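Putative ABC transporter subunit, substrate-binding component (Rhodopseudomonas palustris, PDB 4EVQ) binds 4-hydroxybenzoate as the solute-binding component of an ABC transporter, probably delivering lignin-derived aromatic acids for uptake. Local coordinates at residues V155-Y161 against K184-F190. Residues are numbered along the deposited sequence; the frame is centred on the assembly and turned at random.
Sequences VTVTWKY and KDITIAF. With PHB (p-hydroxybenzoic acid), chain H; SO4 (sulfate ion), chain E.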
ATOM      1  N   VAL A 155      -3.418  19.793 -11.523  1.00 10.54           N
ATOM      2  CA  VAL A 155      -2.110  19.993 -10.902  1.00  9.93           C
ATOM      3  C   VAL A 155      -1.866  18.805  -9.970  1.00  9.15           C
ATOM      4  O   VAL A 155      -2.793  18.349  -9.300  1.00  9.75           O
ATOM      5  CB  VAL A 155      -2.070  21.292 -10.069  1.00 10.50           C
ATOM      6  CG1 VAL A 155      -0.791  21.395  -9.210  1.00 11.47           C
ATOM      7  CG2 VAL A 155      -2.199  22.496 -10.960  1.00 11.30           C
ATOM      8  N   THR A 156      -0.631  18.287  -9.946  1.00  8.59           N
ATOM      9  CA  THR A 156      -0.278  17.218  -9.020  1.00  7.71           C
ATOM     10  C   THR A 156       0.584  17.762  -7.880  1.00  8.70           C
ATOM     11  O   THR A 156       1.321  18.760  -8.069  1.00  9.03           O
ATOM     12  CB  THR A 156       0.463  16.056  -9.677  1.00  8.82           C
ATOM     13  OG1 THR A 156       1.762  16.475 -10.033  1.00  9.83           O
ATOM     14  CG2 THR A 156      -0.272  15.541 -10.887  1.00  9.73           C
ATOM     15  N   VAL A 157       0.447  17.177  -6.701  1.00  7.82           N
ATOM     16  CA  VAL A 157       1.295  17.558  -5.589  1.00  7.86           C
ATOM     17  C   VAL A 157       1.610  16.295  -4.767  1.00  6.60           C
ATOM     18  O   VAL A 157       0.701  15.525  -4.411  1.00  7.63           O
ATOM     19  CB  VAL A 157       0.652  18.686  -4.762  1.00 10.01           C
ATOM     20  CG1 VAL A 157      -0.670  18.302  -4.225  1.00 11.82           C
ATOM     21  CG2 VAL A 157       1.586  19.153  -3.678  1.00  9.87           C
ATOM     22  N   THR A 158       2.871  16.129  -4.434  1.00  6.73           N
ATOM     23  CA  THR A 158       3.286  14.934  -3.697  1.00  6.96           C
ATOM     24  C   THR A 158       4.659  15.169  -3.113  1.00  6.43           C
ATOM     25  O   THR A 158       5.254  16.226  -3.296  1.00  7.84           O
ATOM     26  CB  THR A 158       3.246  13.652  -4.567  1.00  7.97           C
ATOM     27  OG1 THR A 158       3.410  12.507  -3.724  1.00  7.86           O
ATOM     28  CG2 THR A 158       4.331  13.651  -5.599  1.00  8.72           C
ATOM     29  N   TRP A 159       5.151  14.166  -2.401  1.00  7.18           N
ATOM     30  CA  TRP A 159       6.498  14.163  -1.873  1.00  6.78           C
ATOM     31  C   TRP A 159       7.511  13.724  -2.934  1.00  7.36           C
ATOM     32  O   TRP A 159       7.213  12.870  -3.790  1.00  8.62           O
ATOM     33  CB  TRP A 159       6.594  13.220  -0.661  1.00  8.12           C
ATOM     34  CG  TRP A 159       6.106  13.802   0.627  1.00  6.56           C
ATOM     35  CD1 TRP A 159       6.392  15.045   1.116  1.00  7.75           C
ATOM     36  CD2 TRP A 159       5.289  13.166   1.606  1.00  6.66           C
ATOM     37  NE1 TRP A 159       5.843  15.197   2.344  1.00  7.77           N
ATOM     38  CE2 TRP A 159       5.162  14.060   2.689  1.00  7.17           C
ATOM     39  CE3 TRP A 159       4.704  11.907   1.706  1.00  8.22           C
ATOM     40  CZ2 TRP A 159       4.437  13.747   3.843  1.00  9.03           C
ATOM     41  CZ3 TRP A 159       4.025  11.591   2.830  1.00  9.67           C
ATOM     42  CH2 TRP A 159       3.865  12.510   3.881  1.00 10.36           C
ATOM     43  N   LYS A 160       8.707  14.302  -2.843  1.00  8.11           N
ATOM     44  CA  LYS A 160       9.782  14.056  -3.777  1.00  9.64           C
ATOM     45  C   LYS A 160      10.559  12.775  -3.385  1.00  9.31           C
ATOM     46  O   LYS A 160      11.652  12.804  -2.834  1.00 10.64           O
ATOM     47  CB  LYS A 160      10.698  15.259  -3.877  1.00 11.91           C
ATOM     48  CG  LYS A 160      11.684  15.161  -5.059  1.00 16.70           C
ATOM     49  CD  LYS A 160      12.458  16.415  -5.366  1.00 21.45           C
ATOM     50  CE  LYS A 160      13.467  16.111  -6.470  1.00 25.60           C
ATOM     51  NZ  LYS A 160      14.555  15.186  -6.045  1.00 30.14           N
ATOM     52  N   TYR A 161       9.951  11.637  -3.669  1.00  7.45           N
ATOM     53  CA  TYR A 161      10.636  10.368  -3.564  1.00  7.94           C
ATOM     54  C   TYR A 161       9.924   9.404  -4.510  1.00  8.05           C
ATOM     55  O   TYR A 161       8.887   9.738  -5.071  1.00  8.38           O
ATOM     56  CB  TYR A 161      10.758   9.851  -2.119  1.00  8.45           C
ATOM     57  CG  TYR A 161       9.555   9.100  -1.567  1.00  7.92           C
ATOM     58  CD1 TYR A 161       8.460   9.787  -1.129  1.00  8.40           C
ATOM     59  CD2 TYR A 161       9.546   7.709  -1.423  1.00  7.17           C
ATOM     60  CE1 TYR A 161       7.376   9.129  -0.569  1.00  9.06           C
ATOM     61  CE2 TYR A 161       8.481   7.061  -0.882  1.00  7.88           C
ATOM     62  CZ  TYR A 161       7.391   7.760  -0.448  1.00  7.14           C
ATOM     63  OH  TYR A 161       6.326   7.122   0.116  1.00  7.64           O
ATOM     64  N   LYS A 184       0.995  21.368 -14.047  1.00 11.76           N
ATOM     65  CA  LYS A 184       2.132  21.493 -13.153  1.00 11.42           C
ATOM     66  C   LYS A 184       2.211  20.282 -12.261  1.00 11.07           C
ATOM     67  O   LYS A 184       1.199  19.776 -11.834  1.00 10.91           O
ATOM     68  CB  LYS A 184       2.010  22.744 -12.289  1.00 14.39           C
ATOM     69  CG  LYS A 184       3.292  23.191 -11.604  1.00 14.96           C
ATOM     70  CD  LYS A 184       4.263  23.810 -12.557  1.00 17.13           C
ATOM     71  CE  LYS A 184       3.756  25.132 -13.080  1.00 18.38           C
ATOM     72  NZ  LYS A 184       4.747  25.790 -14.003  1.00 21.12           N
ATOM     73  N   ASP A 185       3.435  19.844 -11.983  1.00 11.12           N
ATOM     74  CA  ASP A 185       3.702  18.854 -10.944  1.00 10.02           C
ATOM     75  C   ASP A 185       4.504  19.551  -9.847  1.00  9.99           C
ATOM     76  O   ASP A 185       5.631  19.976 -10.090  1.00 12.17           O
ATOM     77  CB  ASP A 185       4.489  17.675 -11.501  1.00 11.52           C
ATOM     78  CG  ASP A 185       3.776  16.995 -12.633  1.00 13.10           C
ATOM     79  OD1 ASP A 185       2.680  16.478 -12.457  1.00 13.41           O
ATOM     80  OD2 ASP A 185       4.333  17.026 -13.750  1.00 17.66           O
ATOM     81  N   ILE A 186       3.918  19.667  -8.678  1.00  9.53           N
ATOM     82  CA  ILE A 186       4.572  20.301  -7.546  1.00  9.53           C
ATOM     83  C   ILE A 186       5.069  19.178  -6.613  1.00  9.47           C
ATOM     84  O   ILE A 186       4.342  18.209  -6.330  1.00  8.79           O
ATOM     85  CB  ILE A 186       3.584  21.220  -6.774  1.00  9.53           C
ATOM     86  CG1 ILE A 186       2.985  22.289  -7.698  1.00 11.42           C
ATOM     87  CG2 ILE A 186       4.235  21.836  -5.557  1.00 11.23           C
ATOM     88  CD1 ILE A 186       1.861  23.092  -7.102  1.00 12.54           C
ATOM     89  N   THR A 187       6.290  19.336  -6.117  1.00  9.03           N
ATOM     90  CA  THR A 187       6.796  18.432  -5.132  1.00 10.07           C
ATOM     91  C   THR A 187       7.229  19.156  -3.863  1.00 10.55           C
ATOM     92  O   THR A 187       7.559  20.361  -3.858  1.00 11.62           O
ATOM     93  CB  THR A 187       7.923  17.511  -5.598  1.00 12.10           C
ATOM     94  OG1 THR A 187       9.081  18.262  -5.926  1.00 14.50           O
ATOM     95  CG2 THR A 187       7.474  16.665  -6.783  1.00 14.02           C
ATOM     96  N   ILE A 188       7.204  18.388  -2.805  1.00  9.82           N
ATOM     97  CA  ILE A 188       7.511  18.800  -1.466  1.00 10.58           C
ATOM     98  C   ILE A 188       8.608  17.835  -0.997  1.00  8.37           C
ATOM     99  O   ILE A 188       8.499  16.608  -1.226  1.00  8.68           O
ATOM    100  CB  ILE A 188       6.182  18.564  -0.569  1.00 10.34           C
ATOM    101  CG1 ILE A 188       5.002  19.361  -1.119  1.00 13.02           C
ATOM    102  CG2 ILE A 188       6.409  18.911   0.831  1.00 11.57           C
ATOM    103  CD1 ILE A 188       5.144  20.876  -0.996  1.00 16.02           C
ATOM    104  N   ALA A 189       9.656  18.291  -0.302  1.00  9.64           N
ATOM    105  CA  ALA A 189      10.664  17.361   0.206  1.00  9.31           C
ATOM    106  C   ALA A 189      10.041  16.386   1.214  1.00  8.14           C
ATOM    107  O   ALA A 189       9.232  16.797   2.020  1.00  9.52           O
ATOM    108  CB  ALA A 189      11.739  18.171   0.938  1.00 12.26           C
ATOM    109  N   PHE A 190      10.426  15.110   1.192  1.00  9.77           N
ATOM    110  CA  PHE A 190       9.851  14.111   2.101  1.00  9.24           C
ATOM    111  C   PHE A 190      10.580  14.166   3.451  1.00  9.53           C
ATOM    112  O   PHE A 190      11.803  14.164   3.485  1.00 11.55           O
ATOM    113  CB  PHE A 190      10.051  12.708   1.514  1.00  9.55           C
ATOM    114  CG  PHE A 190       9.551  11.617   2.396  1.00  8.64           C
ATOM    115  CD1 PHE A 190       8.230  11.301   2.447  1.00  9.80           C
ATOM    116  CD2 PHE A 190      10.418  10.885   3.181  1.00 11.14           C
ATOM    117  CE1 PHE A 190       7.756  10.332   3.246  1.00  9.53           C
ATOM    118  CE2 PHE A 190       9.949   9.862   3.977  1.00 10.46           C
ATOM    119  CZ  PHE A 190       8.608   9.583   4.008  1.00  9.69           C
TER
HETATM  120  C1' PHB H 406       5.453   3.930  -0.712  1.00  6.09           C
HETATM  121  O1' PHB H 406       6.490   4.564  -0.411  1.00  6.61           O
HETATM  122  O2' PHB H 406       5.452   2.976  -1.586  1.00  7.16           O
HETATM  123  C1  PHB H 406       4.149   4.215  -0.078  1.00  5.93           C
HETATM  124  C2  PHB H 406       4.119   4.814   1.181  1.00  6.44           C
HETATM  125  C3  PHB H 406       2.899   5.102   1.773  1.00  6.91           C
HETATM  126  C4  PHB H 406       1.748   4.815   1.117  1.00  6.92           C
HETATM  127  C5  PHB H 406       1.752   4.200  -0.122  1.00  6.17           C
HETATM  128  C6  PHB H 406       2.956   3.922  -0.697  1.00  6.48           C
HETATM  129  O4  PHB H 406       0.553   5.091   1.674  1.00 13.73           O
HETATM  130  S   SO4 E 403       8.324  25.491 -13.085  0.67 29.55           S
HETATM  131  O1  SO4 E 403       9.443  25.286 -12.151  0.67 30.63           O
HETATM  132  O2  SO4 E 403       7.171  25.928 -12.276  0.67 27.95           O
HETATM  133  O3  SO4 E 403       8.029  24.280 -13.841  0.67 30.26           O
HETATM  134  O4  SO4 E 403       8.679  26.542 -14.056  0.67 30.17           O
HETATM  135  O   HOH W   1       3.857  16.172  -8.261  1.00 10.14           O
HETATM  136  O   HOH W   2      12.510  14.248  -0.638  1.00 12.81           O
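Thr-156 and Ile-186 are joined in a parallel ladder between strands 155-159 and 184-188, whose short axes approach to 4.6 Å at an angle of 18°. Five backbone bonds support the register: Thr-156 N to Lys-184 O, Ile-186 N to Thr-156 O, Thr-158 N to Ile-186 O, Ile-188 N to Thr-158 O and Lys-160 N to Ile-188 O (2.8 Å). The next link after that bond is a water that joins Lys-160 O to Phe-190 N.

On the face turned to helix 162-177, Thr-156 OG1 donates to the anti lone pair of Asp-185 OD1 at 2.6 Å, while OD2 of that carboxylate pairs with Lys-172. The chi1 of 71° sets the threonine hydroxyl between its backbone N and carbonyl carbon, where it also accepts a hydrogen bond from a water that donates a second one to Ile-186 O. On the opposite face aliphatic side chains meet: Val-155 CG1 lies 3.8 Å from Ile-186 CD1.

At the C-terminal ends, Phe-190 turns its edge to the face of Trp-159, the planes at 89° and Phe-190 CD1 3.6 Å from Trp-159 CD2. With CG anti to the backbone N, the phenyl ring also reaches Tyr-161, meeting its ring obliquely. Tyr-161 OH donates to O1' of p-hydroxybenzoic acid at 2.6 Å, and the same hydroxyl bonds Tyr-29.

Strand 153-159, helix 162-177 and strand 181-188 thus form a beta-alpha-beta unit at the margin of one sheet of a periplasmic binding protein, with Trp-159, Tyr-161 and Phe-190 clustered at the C-terminal ends of its strands and Tyr-161 reaching the ligand.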